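Local coordinates for putative mandelate racemase (Bordetella bronchiseptica, PDB 3OZY), which is of unknown function but, as a magnesium-binding member of the enolase superfamily, probably acts on an acid sugar related to m-xylarate, at residues E158-V163 and R189-A194; Q165-A170 and L346-G351; Y142-Y147 and M327-I332. One frame throughout, in Å; residues are numbered along the deposited sequence.

Interaction 1: E158-V163 and R189-A194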
ATOM      1  N   GLU A 158     -17.561  31.293   7.968  1.00  9.35           N
ATOM      2  CA  GLU A 158     -17.241  30.578   6.742  1.00  9.76           C
ATOM      3  C   GLU A 158     -18.375  29.625   6.353  1.00  9.26           C
ATOM      4  O   GLU A 158     -18.745  29.544   5.179  1.00 10.07           O
ATOM      5  CB  GLU A 158     -15.901  29.845   6.818  1.00 11.20           C
ATOM      6  CG  GLU A 158     -15.573  29.246   5.467  1.00 14.63           C
ATOM      7  CD  GLU A 158     -14.184  28.667   5.333  1.00 14.40           C
ATOM      8  OE1 GLU A 158     -13.343  28.835   6.247  1.00 10.79           O
ATOM      9  OE2 GLU A 158     -13.953  28.041   4.267  1.00 14.01           O
ATOM     10  N   LEU A 159     -18.943  28.923   7.333  1.00  8.79           N
ATOM     11  CA  LEU A 159     -20.074  28.044   7.046  1.00  8.77           C
ATOM     12  C   LEU A 159     -21.237  28.820   6.451  1.00  9.92           C
ATOM     13  O   LEU A 159     -21.809  28.424   5.431  1.00 10.66           O
ATOM     14  CB  LEU A 159     -20.531  27.307   8.304  1.00 10.13           C
ATOM     15  CG  LEU A 159     -21.743  26.395   8.109  1.00  9.67           C
ATOM     16  CD1 LEU A 159     -21.450  25.325   7.057  1.00  9.50           C
ATOM     17  CD2 LEU A 159     -22.147  25.759   9.436  1.00 11.61           C
ATOM     18  N   ALA A 160     -21.592  29.931   7.091  1.00  9.99           N
ATOM     19  CA  ALA A 160     -22.683  30.763   6.593  1.00 11.43           C
ATOM     20  C   ALA A 160     -22.419  31.231   5.163  1.00 10.15           C
ATOM     21  O   ALA A 160     -23.335  31.282   4.350  1.00 12.08           O
ATOM     22  CB  ALA A 160     -22.918  31.955   7.518  1.00 11.98           C
ATOM     23  N   GLY A 161     -21.163  31.550   4.858  1.00 11.46           N
ATOM     24  CA  GLY A 161     -20.774  31.925   3.508  1.00 11.49           C
ATOM     25  C   GLY A 161     -21.031  30.830   2.478  1.00 12.39           C
ATOM     26  O   GLY A 161     -21.566  31.094   1.400  1.00 12.29           O
ATOM     27  N   TRP A 162     -20.654  29.589   2.792  1.00 11.09           N
ATOM     28  CA  TRP A 162     -20.889  28.488   1.849  1.00 11.72           C
ATOM     29  C   TRP A 162     -22.382  28.192   1.686  1.00  9.80           C
ATOM     30  O   TRP A 162     -22.848  27.877   0.588  1.00 12.09           O
ATOM     31  CB  TRP A 162     -20.086  27.225   2.231  1.00 10.08           C
ATOM     32  CG  TRP A 162     -18.620  27.456   2.113  1.00  9.75           C
ATOM     33  CD1 TRP A 162     -17.690  27.363   3.106  1.00 11.12           C
ATOM     34  CD2 TRP A 162     -17.918  27.893   0.944  1.00 11.10           C
ATOM     35  NE1 TRP A 162     -16.445  27.695   2.622  1.00 11.78           N
ATOM     36  CE2 TRP A 162     -16.562  28.033   1.300  1.00 11.10           C
ATOM     37  CE3 TRP A 162     -18.305  28.178  -0.372  1.00 12.26           C
ATOM     38  CZ2 TRP A 162     -15.588  28.441   0.387  1.00 13.35           C
ATOM     39  CZ3 TRP A 162     -17.334  28.584  -1.276  1.00 13.33           C
ATOM     40  CH2 TRP A 162     -15.996  28.712  -0.892  1.00 13.72           C
ATOM     41  N   VAL A 163     -23.135  28.312   2.773  1.00 10.18           N
ATOM     42  CA  VAL A 163     -24.585  28.177   2.701  1.00 12.89           C
ATOM     43  C   VAL A 163     -25.192  29.251   1.787  1.00 13.94           C
ATOM     44  O   VAL A 163     -26.072  28.958   0.973  1.00 13.94           O
ATOM     45  CB  VAL A 163     -25.224  28.214   4.105  1.00 12.90           C
ATOM     46  CG1 VAL A 163     -26.733  28.338   4.004  1.00 15.25           C
ATOM     47  CG2 VAL A 163     -24.832  26.960   4.894  1.00 13.10           C
ATOM     48  N   ARG A 189     -23.251  25.391  14.372  1.00  9.95           N
ATOM     49  CA  ARG A 189     -24.627  24.912  14.468  1.00 11.58           C
ATOM     50  C   ARG A 189     -25.583  26.029  14.884  1.00 11.98           C
ATOM     51  O   ARG A 189     -26.677  26.159  14.336  1.00 11.76           O
ATOM     52  CB  ARG A 189     -24.716  23.733  15.439  1.00 11.46           C
ATOM     53  CG  ARG A 189     -26.137  23.269  15.716  1.00 10.99           C
ATOM     54  CD  ARG A 189     -26.845  22.808  14.453  1.00 10.26           C
ATOM     55  NE  ARG A 189     -26.295  21.545  13.971  1.00  8.44           N
ATOM     56  CZ  ARG A 189     -26.342  21.133  12.709  1.00  9.29           C
ATOM     57  NH1 ARG A 189     -26.912  21.883  11.771  1.00 10.22           N
ATOM     58  NH2 ARG A 189     -25.824  19.955  12.382  1.00 10.04           N
ATOM     59  N   GLN A 190     -25.162  26.842  15.845  1.00 11.67           N
ATOM     60  CA  GLN A 190     -26.003  27.947  16.292  1.00 12.99           C
ATOM     61  C   GLN A 190     -26.270  28.927  15.152  1.00 15.19           C
ATOM     62  O   GLN A 190     -27.377  29.444  15.004  1.00 14.28           O
ATOM     63  CB  GLN A 190     -25.349  28.666  17.467  1.00 16.17           C
ATOM     64  CG  GLN A 190     -26.211  29.770  18.057  1.00 22.70           C
ATOM     65  CD  GLN A 190     -25.621  30.353  19.326  1.00 52.27           C
ATOM     66  OE1 GLN A 190     -24.404  30.498  19.448  1.00 56.27           O
ATOM     67  NE2 GLN A 190     -26.483  30.692  20.279  1.00 59.28           N
ATOM     68  N   ARG A 191     -25.252  29.171  14.338  0.58 13.09           N
ATOM     69  CA  ARG A 191     -25.367  30.137  13.252  0.58 13.11           C
ATOM     70  C   ARG A 191     -26.343  29.691  12.158  0.58 13.62           C
ATOM     71  O   ARG A 191     -27.176  30.476  11.701  0.58 15.51           O
ATOM     72  CB  ARG A 191     -23.986  30.427  12.650  0.58 13.45           C
ATOM     73  CG  ARG A 191     -23.992  31.462  11.527  0.58 12.63           C
ATOM     74  CD  ARG A 191     -24.200  32.878  12.060  0.58 13.60           C
ATOM     75  NE  ARG A 191     -23.061  33.318  12.854  0.58 14.84           N
ATOM     76  CZ  ARG A 191     -21.937  33.799  12.333  0.58 12.87           C
ATOM     77  NH1 ARG A 191     -21.812  33.910  11.019  0.58 13.70           N
ATOM     78  NH2 ARG A 191     -20.939  34.162  13.122  0.58 14.59           N
ATOM     79  N   VAL A 192     -26.252  28.431  11.738  1.00 13.10           N
ATOM     80  CA  VAL A 192     -27.029  27.980  10.585  1.00 13.21           C
ATOM     81  C   VAL A 192     -28.351  27.281  10.886  1.00 12.19           C
ATOM     82  O   VAL A 192     -29.192  27.143  10.001  1.00 15.70           O
ATOM     83  CB  VAL A 192     -26.185  27.101   9.628  1.00 13.39           C
ATOM     84  CG1 VAL A 192     -24.968  27.878   9.158  1.00 17.80           C
ATOM     85  CG2 VAL A 192     -25.783  25.789  10.297  1.00 12.72           C
ATOM     86  N   GLY A 193     -28.526  26.835  12.124  1.00 14.92           N
ATOM     87  CA  GLY A 193     -29.728  26.115  12.491  1.00 15.89           C
ATOM     88  C   GLY A 193     -29.673  24.657  12.076  1.00 16.60           C
ATOM     89  O   GLY A 193     -28.630  24.151  11.650  1.00 15.30           O
ATOM     90  N   ALA A 194     -30.812  23.982  12.171  1.00 17.18           N
ATOM     91  CA  ALA A 194     -30.860  22.530  12.003  1.00 18.46           C
ATOM     92  C   ALA A 194     -30.897  22.015  10.559  1.00 20.86           C
ATOM     93  O   ALA A 194     -30.678  20.826  10.322  1.00 24.85           O
ATOM     94  CB  ALA A 194     -32.037  21.952  12.798  1.00 28.67           C
TER
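Val192 and Leu159 form the apolar centre of the contact between two neighbouring outer helices of the beta-alpha barrel, 152-164 and 178-192. Strand 169-173 runs between these helices in sequence, so they are consecutive, side-by-side helices of the outer layer. Leu159 leaves its helix with CB directed at the other segment and CG anti to the backbone N (chi1 178°), a torsion that carries the branch toward Val192. Its CG lies 3.7 Å from Val192 CG1. Beyond the branch point, Leu159 CD2 approaches Val192 CG1 to 3.5 Å and sits 3.7 Å from Val192 CG2, so it straddles both methyls of the valine. The two side chains cross at about a right angle, one methyl of the leucine against the fork of the valine. The other methyl, CD1, packs on Ala170 CB of strand 169-173, and Leu159 also touches Ile146 and Ile198 on the strands beneath.

One turn on, Val163 CG2 comes within 4.4 Å of the same Val192 CG1, a looser touch that extends the apolar patch toward the C-terminal end of helix 152-164. At the outer margin Arg191 has two conformers; in the one described, its bent chain brings CG and NH1 loosely to 4.2 Å from Ala160 CB, the guanidinium lying obliquely to the methyl, and NH1 forms a salt bridge with Asp157 of helix 152-164. Helix 178-192 ends at Val192; Gly193, with positive phi, follows, and its N-H donates to Arg189 O. The Arg189 guanidinium bonds through NE to Ala221 O and through NH1 to Val196 O; NH1 also donates to Gly193 O at 2.8 Å, with that oxygen only 10° out of the guanidinium plane.

Interaction 2: Q165-A170 and L346-G351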
ATOM      1  N   GLN A 165     -23.819  30.557  -0.699  1.00 15.52           N
ATOM      2  CA  GLN A 165     -23.474  30.189  -2.071  1.00 15.35           C
ATOM      3  C   GLN A 165     -24.360  29.075  -2.626  1.00 16.20           C
ATOM      4  O   GLN A 165     -24.315  28.777  -3.821  1.00 19.71           O
ATOM      5  CB  GLN A 165     -22.001  29.779  -2.173  1.00 18.77           C
ATOM      6  CG  GLN A 165     -21.028  30.930  -1.988  1.00 21.90           C
ATOM      7  CD  GLN A 165     -21.210  32.011  -3.036  1.00 30.40           C
ATOM      8  OE1 GLN A 165     -21.415  33.181  -2.709  1.00 41.22           O
ATOM      9  NE2 GLN A 165     -21.149  31.622  -4.304  1.00 37.31           N
ATOM     10  N   GLY A 166     -25.161  28.462  -1.760  1.00 13.79           N
ATOM     11  CA  GLY A 166     -26.108  27.449  -2.191  1.00 14.28           C
ATOM     12  C   GLY A 166     -25.896  26.069  -1.593  1.00 13.37           C
ATOM     13  O   GLY A 166     -26.704  25.174  -1.815  1.00 15.22           O
ATOM     14  N   PHE A 167     -24.823  25.883  -0.832  1.00 12.50           N
ATOM     15  CA  PHE A 167     -24.585  24.575  -0.217  1.00  9.69           C
ATOM     16  C   PHE A 167     -25.551  24.309   0.939  1.00 10.64           C
ATOM     17  O   PHE A 167     -25.844  25.208   1.732  1.00 12.30           O
ATOM     18  CB  PHE A 167     -23.147  24.467   0.290  1.00 10.45           C
ATOM     19  CG  PHE A 167     -22.123  24.301  -0.799  1.00  9.35           C
ATOM     20  CD1 PHE A 167     -21.886  23.050  -1.360  1.00 10.28           C
ATOM     21  CD2 PHE A 167     -21.380  25.381  -1.250  1.00  9.77           C
ATOM     22  CE1 PHE A 167     -20.942  22.881  -2.357  1.00 10.08           C
ATOM     23  CE2 PHE A 167     -20.422  25.215  -2.244  1.00  9.80           C
ATOM     24  CZ  PHE A 167     -20.211  23.961  -2.801  1.00  9.84           C
ATOM     25  N   THR A 168     -26.027  23.069   1.045  1.00  9.17           N
ATOM     26  CA  THR A 168     -26.911  22.655   2.129  1.00 10.07           C
ATOM     27  C   THR A 168     -26.159  21.803   3.152  1.00  8.32           C
ATOM     28  O   THR A 168     -26.758  21.244   4.069  1.00  9.34           O
ATOM     29  CB  THR A 168     -28.112  21.839   1.601  1.00 11.25           C
ATOM     30  OG1 THR A 168     -27.649  20.614   1.015  1.00 12.76           O
ATOM     31  CG2 THR A 168     -28.894  22.643   0.564  1.00 14.23           C
ATOM     32  N   ALA A 169     -24.842  21.718   2.985  1.00  8.60           N
ATOM     33  CA  ALA A 169     -23.995  20.863   3.808  1.00  8.09           C
ATOM     34  C   ALA A 169     -22.552  21.323   3.655  1.00  7.27           C
ATOM     35  O   ALA A 169     -22.168  21.851   2.609  1.00  8.00           O
ATOM     36  CB  ALA A 169     -24.126  19.403   3.359  1.00  8.73           C
ATOM     37  N   ALA A 170     -21.744  21.119   4.691  1.00  6.98           N
ATOM     38  CA  ALA A 170     -20.333  21.481   4.635  1.00  6.92           C
ATOM     39  C   ALA A 170     -19.575  20.674   5.675  1.00  7.56           C
ATOM     40  O   ALA A 170     -20.174  20.127   6.602  1.00  7.28           O
ATOM     41  CB  ALA A 170     -20.147  22.977   4.885  1.00  7.59           C
ATOM     42  N   LEU A 346     -18.423  24.242 -11.162  1.00 15.98           N
ATOM     43  CA  LEU A 346     -19.445  24.193 -10.113  1.00 15.55           C
ATOM     44  C   LEU A 346     -20.684  24.982 -10.516  1.00 19.91           C
ATOM     45  O   LEU A 346     -20.591  26.158 -10.880  1.00 20.33           O
ATOM     46  CB  LEU A 346     -18.915  24.751  -8.788  1.00 13.29           C
ATOM     47  CG  LEU A 346     -19.894  24.829  -7.609  1.00 13.44           C
ATOM     48  CD1 LEU A 346     -20.371  23.446  -7.170  1.00 14.19           C
ATOM     49  CD2 LEU A 346     -19.251  25.561  -6.444  1.00 16.34           C
ATOM     50  N   LYS A 347     -21.839  24.333 -10.440  1.00 16.28           N
ATOM     51  CA  LYS A 347     -23.125  25.002 -10.614  1.00 16.26           C
ATOM     52  C   LYS A 347     -24.149  24.380  -9.675  1.00 17.19           C
ATOM     53  O   LYS A 347     -24.572  23.235  -9.873  1.00 18.20           O
ATOM     54  CB  LYS A 347     -23.602  24.896 -12.064  1.00 19.88           C
ATOM     55  CG  LYS A 347     -24.909  25.628 -12.338  1.00 30.47           C
ATOM     56  CD  LYS A 347     -25.372  25.416 -13.771  1.00 41.12           C
ATOM     57  CE  LYS A 347     -24.330  25.899 -14.769  1.00 53.34           C
ATOM     58  NZ  LYS A 347     -24.071  27.364 -14.651  1.00 59.18           N
ATOM     59  N   LEU A 348     -24.531  25.127  -8.643  1.00 17.12           N
ATOM     60  CA  LEU A 348     -25.515  24.661  -7.668  1.00 17.19           C
ATOM     61  C   LEU A 348     -26.915  25.159  -7.977  1.00 22.31           C
ATOM     62  O   LEU A 348     -27.127  26.350  -8.191  1.00 23.57           O
ATOM     63  CB  LEU A 348     -25.144  25.108  -6.252  1.00 17.66           C
ATOM     64  CG  LEU A 348     -23.963  24.435  -5.559  1.00 14.94           C
ATOM     65  CD1 LEU A 348     -23.614  25.150  -4.260  1.00 17.10           C
ATOM     66  CD2 LEU A 348     -24.221  22.946  -5.301  1.00 13.88           C
ATOM     67  N   GLU A 349     -27.866  24.236  -7.986  1.00 17.20           N
ATOM     68  CA  GLU A 349     -29.284  24.564  -8.066  1.00 19.94           C
ATOM     69  C   GLU A 349     -30.010  23.865  -6.932  1.00 20.13           C
ATOM     70  O   GLU A 349     -30.077  22.636  -6.895  1.00 17.41           O
ATOM     71  CB  GLU A 349     -29.864  24.110  -9.404  1.00 23.69           C
ATOM     72  CG  GLU A 349     -29.375  24.920 -10.592  1.00 41.77           C
ATOM     73  CD  GLU A 349     -29.935  26.331 -10.598  1.00 53.59           C
ATOM     74  OE1 GLU A 349     -31.170  26.479 -10.728  1.00 69.17           O
ATOM     75  OE2 GLU A 349     -29.143  27.290 -10.477  1.00 54.76           O
ATOM     76  N   ASN A 350     -30.554  24.647  -6.007  1.00 19.06           N
ATOM     77  CA  ASN A 350     -31.203  24.086  -4.831  1.00 21.00           C
ATOM     78  C   ASN A 350     -30.277  23.102  -4.125  1.00 15.48           C
ATOM     79  O   ASN A 350     -30.718  22.075  -3.616  1.00 17.49           O
ATOM     80  CB  ASN A 350     -32.512  23.398  -5.213  1.00 25.72           C
ATOM     81  CG  ASN A 350     -33.509  24.355  -5.840  1.00 38.29           C
ATOM     82  OD1 ASN A 350     -33.851  25.384  -5.256  1.00 40.29           O
ATOM     83  ND2 ASN A 350     -33.981  24.019  -7.036  1.00 38.57           N
ATOM     84  N   GLY A 351     -28.989  23.436  -4.106  1.00 15.23           N
ATOM     85  CA  GLY A 351     -27.997  22.648  -3.393  1.00 12.61           C
ATOM     86  C   GLY A 351     -27.468  21.445  -4.153  1.00 11.28           C
ATOM     87  O   GLY A 351     -26.641  20.695  -3.622  1.00 10.53           O
TER
HETATM   88  O   HOH W   1     -26.340  28.657  -6.025  1.00 33.90           O
HETATM   89  O   HOH W   2     -28.083  26.186  -4.595  1.00 21.47           O
HETATM   90  O   HOH W   3     -25.933  21.163  -1.096  1.00 11.58           O
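Leu348 and Phe167 meet methyl to ring face. Leu348 CD1 stands 3.6 Å from the centroid of the Phe167 ring and only 6° off the ring normal, a CH-pi contact centred so well that all six ring carbons lie at nearly equal distances from the methyl. The two side chains cross at about a right angle. Phe167 starts with its CB directed away from the loop, but CG anti to the carbonyl carbon (chi1 -74°) swings the ring back so that a face is presented to the leucine. Leu346 reaches the same ring from the opposite direction to the phenylalanine side chain, its CD2 lying obliquely 4.1 Å from Phe167 CZ. Ala141, Ala143 and Trp162 also touch the Phe167 side chain, which places it between the barrel strands and helix 152-164.

The same Leu348 methyl rests on the backbone that precedes the ring, 3.6 Å from Gly166 C. That backbone is the turn from helix to strand in a beta-alpha barrel: Gly166 ends helix 152-164 with a Schellman motif, and strand 169-173 begins shortly after. The loop 346-351, which leads into strand 352-353, packs over this turn.

Between the two backbones the polar atoms are joined through water. One water donates to both Gln165 O and Leu348 O, the latter bond long at 3.3 Å. A second donates to Gly166 O while accepting from Gly351 N. The third accepts from Thr168 N and donates to Gly351 O, at 2.7 Å. Where the two backbones touch directly, Gly351 CA makes a CA-H...O contact of 3.2 Å with Gly166 O, and the Thr168 CG2 methyl lies beside that same CA. Thr168 OG1 is hydrogen-bonded to Arg140 NE.

Interaction 3: Y142-Y147 and M327-I332. With ACY (acetic acid), chain I.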
ATOM      1  N   TYR A 142     -21.667  18.922  -0.751  1.00  6.49           N
ATOM      2  CA  TYR A 142     -21.230  19.612   0.444  1.00  7.48           C
ATOM      3  C   TYR A 142     -19.933  20.346   0.178  1.00  6.39           C
ATOM      4  O   TYR A 142     -19.113  19.906  -0.629  1.00  7.39           O
ATOM      5  CB  TYR A 142     -21.095  18.664   1.637  1.00  7.03           C
ATOM      6  CG  TYR A 142     -19.911  17.704   1.666  1.00  6.87           C
ATOM      7  CD1 TYR A 142     -18.672  18.104   2.167  1.00  7.40           C
ATOM      8  CD2 TYR A 142     -20.060  16.368   1.282  1.00  5.96           C
ATOM      9  CE1 TYR A 142     -17.607  17.212   2.256  1.00  6.37           C
ATOM     10  CE2 TYR A 142     -18.998  15.474   1.355  1.00  7.14           C
ATOM     11  CZ  TYR A 142     -17.776  15.898   1.845  1.00  6.17           C
ATOM     12  OH  TYR A 142     -16.703  15.021   1.949  1.00  7.34           O
ATOM     13  N   ALA A 143     -19.748  21.458   0.881  1.00  7.77           N
ATOM     14  CA  ALA A 143     -18.564  22.289   0.722  1.00  6.81           C
ATOM     15  C   ALA A 143     -17.422  21.692   1.530  1.00  6.84           C
ATOM     16  O   ALA A 143     -17.517  21.567   2.754  1.00  7.69           O
ATOM     17  CB  ALA A 143     -18.859  23.722   1.186  1.00  7.96           C
ATOM     18  N   SER A 144     -16.342  21.343   0.839  1.00  6.82           N
ATOM     19  CA  SER A 144     -15.205  20.687   1.457  1.00  6.81           C
ATOM     20  C   SER A 144     -13.974  21.595   1.357  1.00  7.38           C
ATOM     21  O   SER A 144     -13.506  21.833   0.246  1.00  7.53           O
ATOM     22  CB  SER A 144     -14.949  19.373   0.710  1.00  8.27           C
ATOM     23  OG  SER A 144     -13.891  18.644   1.299  1.00  7.60           O
ATOM     24  N   SER A 145     -13.440  22.133   2.461  1.00  7.16           N
ATOM     25  CA  SER A 145     -13.948  22.068   3.832  1.00  7.06           C
ATOM     26  C   SER A 145     -13.546  23.374   4.508  1.00  7.52           C
ATOM     27  O   SER A 145     -12.798  24.169   3.941  1.00  8.78           O
ATOM     28  CB  SER A 145     -13.271  20.939   4.615  1.00  6.60           C
ATOM     29  OG  SER A 145     -13.660  19.658   4.151  1.00  7.59           O
ATOM     30  N   ILE A 146     -14.038  23.568   5.725  1.00  7.07           N
ATOM     31  CA  ILE A 146     -13.587  24.616   6.639  1.00  7.37           C
ATOM     32  C   ILE A 146     -12.416  24.005   7.405  1.00  7.77           C
ATOM     33  O   ILE A 146     -12.568  22.950   8.037  1.00  7.75           O
ATOM     34  CB  ILE A 146     -14.725  25.011   7.591  1.00  7.18           C
ATOM     35  CG1 ILE A 146     -15.896  25.568   6.776  1.00  9.05           C
ATOM     36  CG2 ILE A 146     -14.236  26.014   8.634  1.00  8.21           C
ATOM     37  CD1 ILE A 146     -17.194  25.710   7.547  1.00 12.98           C
ATOM     38  N   TYR A 147     -11.239  24.615   7.303  1.00  7.43           N
ATOM     39  CA  TYR A 147     -10.008  24.010   7.809  1.00  6.97           C
ATOM     40  C   TYR A 147      -9.631  24.482   9.219  1.00  7.04           C
ATOM     41  O   TYR A 147     -10.404  25.187   9.879  1.00  8.23           O
ATOM     42  CB  TYR A 147      -8.857  24.199   6.796  1.00  6.76           C
ATOM     43  CG  TYR A 147      -8.883  23.153   5.690  1.00  6.95           C
ATOM     44  CD1 TYR A 147      -9.848  23.191   4.691  1.00  7.79           C
ATOM     45  CD2 TYR A 147      -7.955  22.115   5.658  1.00  7.73           C
ATOM     46  CE1 TYR A 147      -9.894  22.224   3.681  1.00  8.19           C
ATOM     47  CE2 TYR A 147      -7.993  21.147   4.653  1.00  7.64           C
ATOM     48  CZ  TYR A 147      -8.963  21.209   3.670  1.00  7.50           C
ATOM     49  OH  TYR A 147      -9.008  20.254   2.670  1.00  9.35           O
ATOM     50  N   MET A 327     -24.244  12.853  -0.725  1.00  8.24           N
ATOM     51  CA  MET A 327     -23.528  13.780   0.144  1.00  6.95           C
ATOM     52  C   MET A 327     -22.181  13.971  -0.538  1.00  6.63           C
ATOM     53  O   MET A 327     -21.160  13.405  -0.132  1.00  7.84           O
ATOM     54  CB  MET A 327     -23.392  13.214   1.563  1.00  7.00           C
ATOM     55  CG  MET A 327     -22.774  14.184   2.583  1.00  6.63           C
ATOM     56  SD  MET A 327     -23.580  15.801   2.684  1.00  7.86           S
ATOM     57  CE  MET A 327     -25.088  15.356   3.540  1.00 11.34           C
ATOM     58  N   PHE A 328     -22.213  14.743  -1.620  1.00  7.48           N
ATOM     59  CA  PHE A 328     -21.155  14.721  -2.618  1.00  7.48           C
ATOM     60  C   PHE A 328     -20.086  15.766  -2.351  1.00  6.76           C
ATOM     61  O   PHE A 328     -20.360  16.967  -2.358  1.00  7.56           O
ATOM     62  CB  PHE A 328     -21.724  14.930  -4.023  1.00  8.23           C
ATOM     63  CG  PHE A 328     -20.688  14.794  -5.089  1.00  6.48           C
ATOM     64  CD1 PHE A 328     -20.221  13.539  -5.435  1.00  8.01           C
ATOM     65  CD2 PHE A 328     -20.133  15.905  -5.702  1.00  7.77           C
ATOM     66  CE1 PHE A 328     -19.241  13.382  -6.391  1.00  7.99           C
ATOM     67  CE2 PHE A 328     -19.150  15.754  -6.665  1.00  8.56           C
ATOM     68  CZ  PHE A 328     -18.703  14.491  -7.007  1.00  8.93           C
ATOM     69  N   GLU A 329     -18.853  15.308  -2.135  1.00  6.54           N
ATOM     70  CA  GLU A 329     -17.755  16.199  -1.766  1.00  6.98           C
ATOM     71  C   GLU A 329     -17.366  17.155  -2.894  1.00  7.22           C
ATOM     72  O   GLU A 329     -17.061  16.726  -4.006  1.00  7.42           O
ATOM     73  CB  GLU A 329     -16.533  15.386  -1.325  1.00  6.40           C
ATOM     74  CG  GLU A 329     -15.381  16.264  -0.871  1.00  6.59           C
ATOM     75  CD  GLU A 329     -14.262  15.496  -0.194  1.00  6.89           C
ATOM     76  OE1 GLU A 329     -13.985  14.332  -0.573  1.00  6.71           O
ATOM     77  OE2 GLU A 329     -13.628  16.067   0.721  1.00  7.78           O
ATOM     78  N   TRP A 330     -17.365  18.454  -2.589  1.00  6.82           N
ATOM     79  CA  TRP A 330     -16.939  19.466  -3.551  1.00  8.19           C
ATOM     80  C   TRP A 330     -15.899  20.404  -2.941  1.00  6.46           C
ATOM     81  O   TRP A 330     -16.221  21.234  -2.091  1.00  7.68           O
ATOM     82  CB  TRP A 330     -18.130  20.271  -4.103  1.00  8.09           C
ATOM     83  CG  TRP A 330     -17.724  21.007  -5.344  1.00  9.05           C
ATOM     84  CD1 TRP A 330     -16.954  22.133  -5.411  1.00  8.98           C
ATOM     85  CD2 TRP A 330     -18.010  20.631  -6.698  1.00  9.29           C
ATOM     86  NE1 TRP A 330     -16.744  22.480  -6.726  1.00 10.25           N
ATOM     87  CE2 TRP A 330     -17.392  21.582  -7.535  1.00 10.53           C
ATOM     88  CE3 TRP A 330     -18.746  19.595  -7.283  1.00  9.33           C
ATOM     89  CZ2 TRP A 330     -17.476  21.520  -8.929  1.00 12.05           C
ATOM     90  CZ3 TRP A 330     -18.836  19.537  -8.664  1.00 11.45           C
ATOM     91  CH2 TRP A 330     -18.197  20.492  -9.472  1.00 10.82           C
ATOM     92  N   ASP A 331     -14.661  20.271  -3.403  1.00  7.32           N
ATOM     93  CA  ASP A 331     -13.526  21.092  -2.968  1.00  8.24           C
ATOM     94  C   ASP A 331     -13.791  22.571  -3.239  1.00  8.57           C
ATOM     95  O   ASP A 331     -13.901  22.974  -4.404  1.00  8.60           O
ATOM     96  CB  ASP A 331     -12.300  20.628  -3.778  1.00  7.06           C
ATOM     97  CG  ASP A 331     -10.997  21.351  -3.443  1.00  7.87           C
ATOM     98  OD1 ASP A 331     -10.976  22.339  -2.682  1.00  8.24           O
ATOM     99  OD2 ASP A 331      -9.958  20.892  -3.978  1.00  8.46           O
ATOM    100  N   ILE A 332     -13.874  23.371  -2.171  1.00  7.60           N
ATOM    101  CA  ILE A 332     -14.082  24.821  -2.308  1.00  8.90           C
ATOM    102  C   ILE A 332     -12.843  25.637  -1.954  1.00  8.32           C
ATOM    103  O   ILE A 332     -12.896  26.873  -1.889  1.00  9.25           O
ATOM    104  CB  ILE A 332     -15.326  25.338  -1.520  1.00  8.49           C
ATOM    105  CG1 ILE A 332     -15.327  24.906  -0.038  1.00  8.84           C
ATOM    106  CG2 ILE A 332     -16.597  24.870  -2.208  1.00 10.16           C
ATOM    107  CD1 ILE A 332     -14.110  25.302   0.774  1.00  9.93           C
TER
HETATM  108  C   ACY I 396      -7.034  17.306   3.273  1.00 11.67           C
HETATM  109  O   ACY I 396      -7.348  17.134   4.464  1.00 12.37           O
HETATM  110  OXT ACY I 396      -7.409  18.287   2.597  1.00 13.89           O
HETATM  111  CH3 ACY I 396      -6.145  16.301   2.601  1.00 18.45           C
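Glu329 and Ser144 are linked side chain to side chain: Ser144 OG donates to the anti lone pair of Glu329 OE2, 2.7 Å away. With OG anti to the backbone N (chi1 -177°), the serine hydroxyl is directed along the strand face that it shares with Tyr142 and Glu329. Lys171 NZ pairs with the same carboxylate oxygen in a salt bridge and is also hydrogen-bonded to Tyr142 OH. The Glu329 side chain of this cluster lies about 5 Å from a bound magnesium ion.

The Tyr142 ring stands over the backbone of Glu329, with Glu329 CA 3.7 Å from its centroid in a CH-pi contact. Met327 O lies at the ring edge, while Met327 SD makes an oblique Met-aromatic contact, 4.9 Å from the centroid.

Beneath these side chains, strands 139-146 and 328-331 run parallel side by side, the first and last parallel strands that close the beta-alpha barrel. Four backbone hydrogen bonds alternate between them, from Tyr142 N to Phe328 O at 2.8 Å through to Ile332 N to Ser144 O at 2.9 Å. On the other face Ala143 CB packs 3.9 Å from Ile332 CG1.

Farther out, Tyr147 OH donates to an acetic acid molecule, probably from the crystallisation liquor, also bound by Ser25, Lys30 and Lys173.

Overall arrangement
Interaction 3 lies in the barrel wall, interaction 2 at the N-terminal end of strand 169-173, and interaction 1 among the surrounding helices. Interaction 3 places the Glu329 side chain about 5 Å from a bound magnesium ion, probably the one held by Asp201, Glu227 and Glu254. Interaction 2 lies about 10 Å from it, centre to centre, and shares the sheet: Ala169 O is 3.0 Å from Ala143 N, a probable hydrogen bond. The centre of interaction 1 is about 13 Å from that of interaction 2 and 14 Å from that of interaction 3. Trp162 links all three: its O lies 3.1 Å from Phe167 N, its CZ2 packs 3.5 Å from Ile332 CD1, and its CG lies 3.9 Å from Ala143 CB.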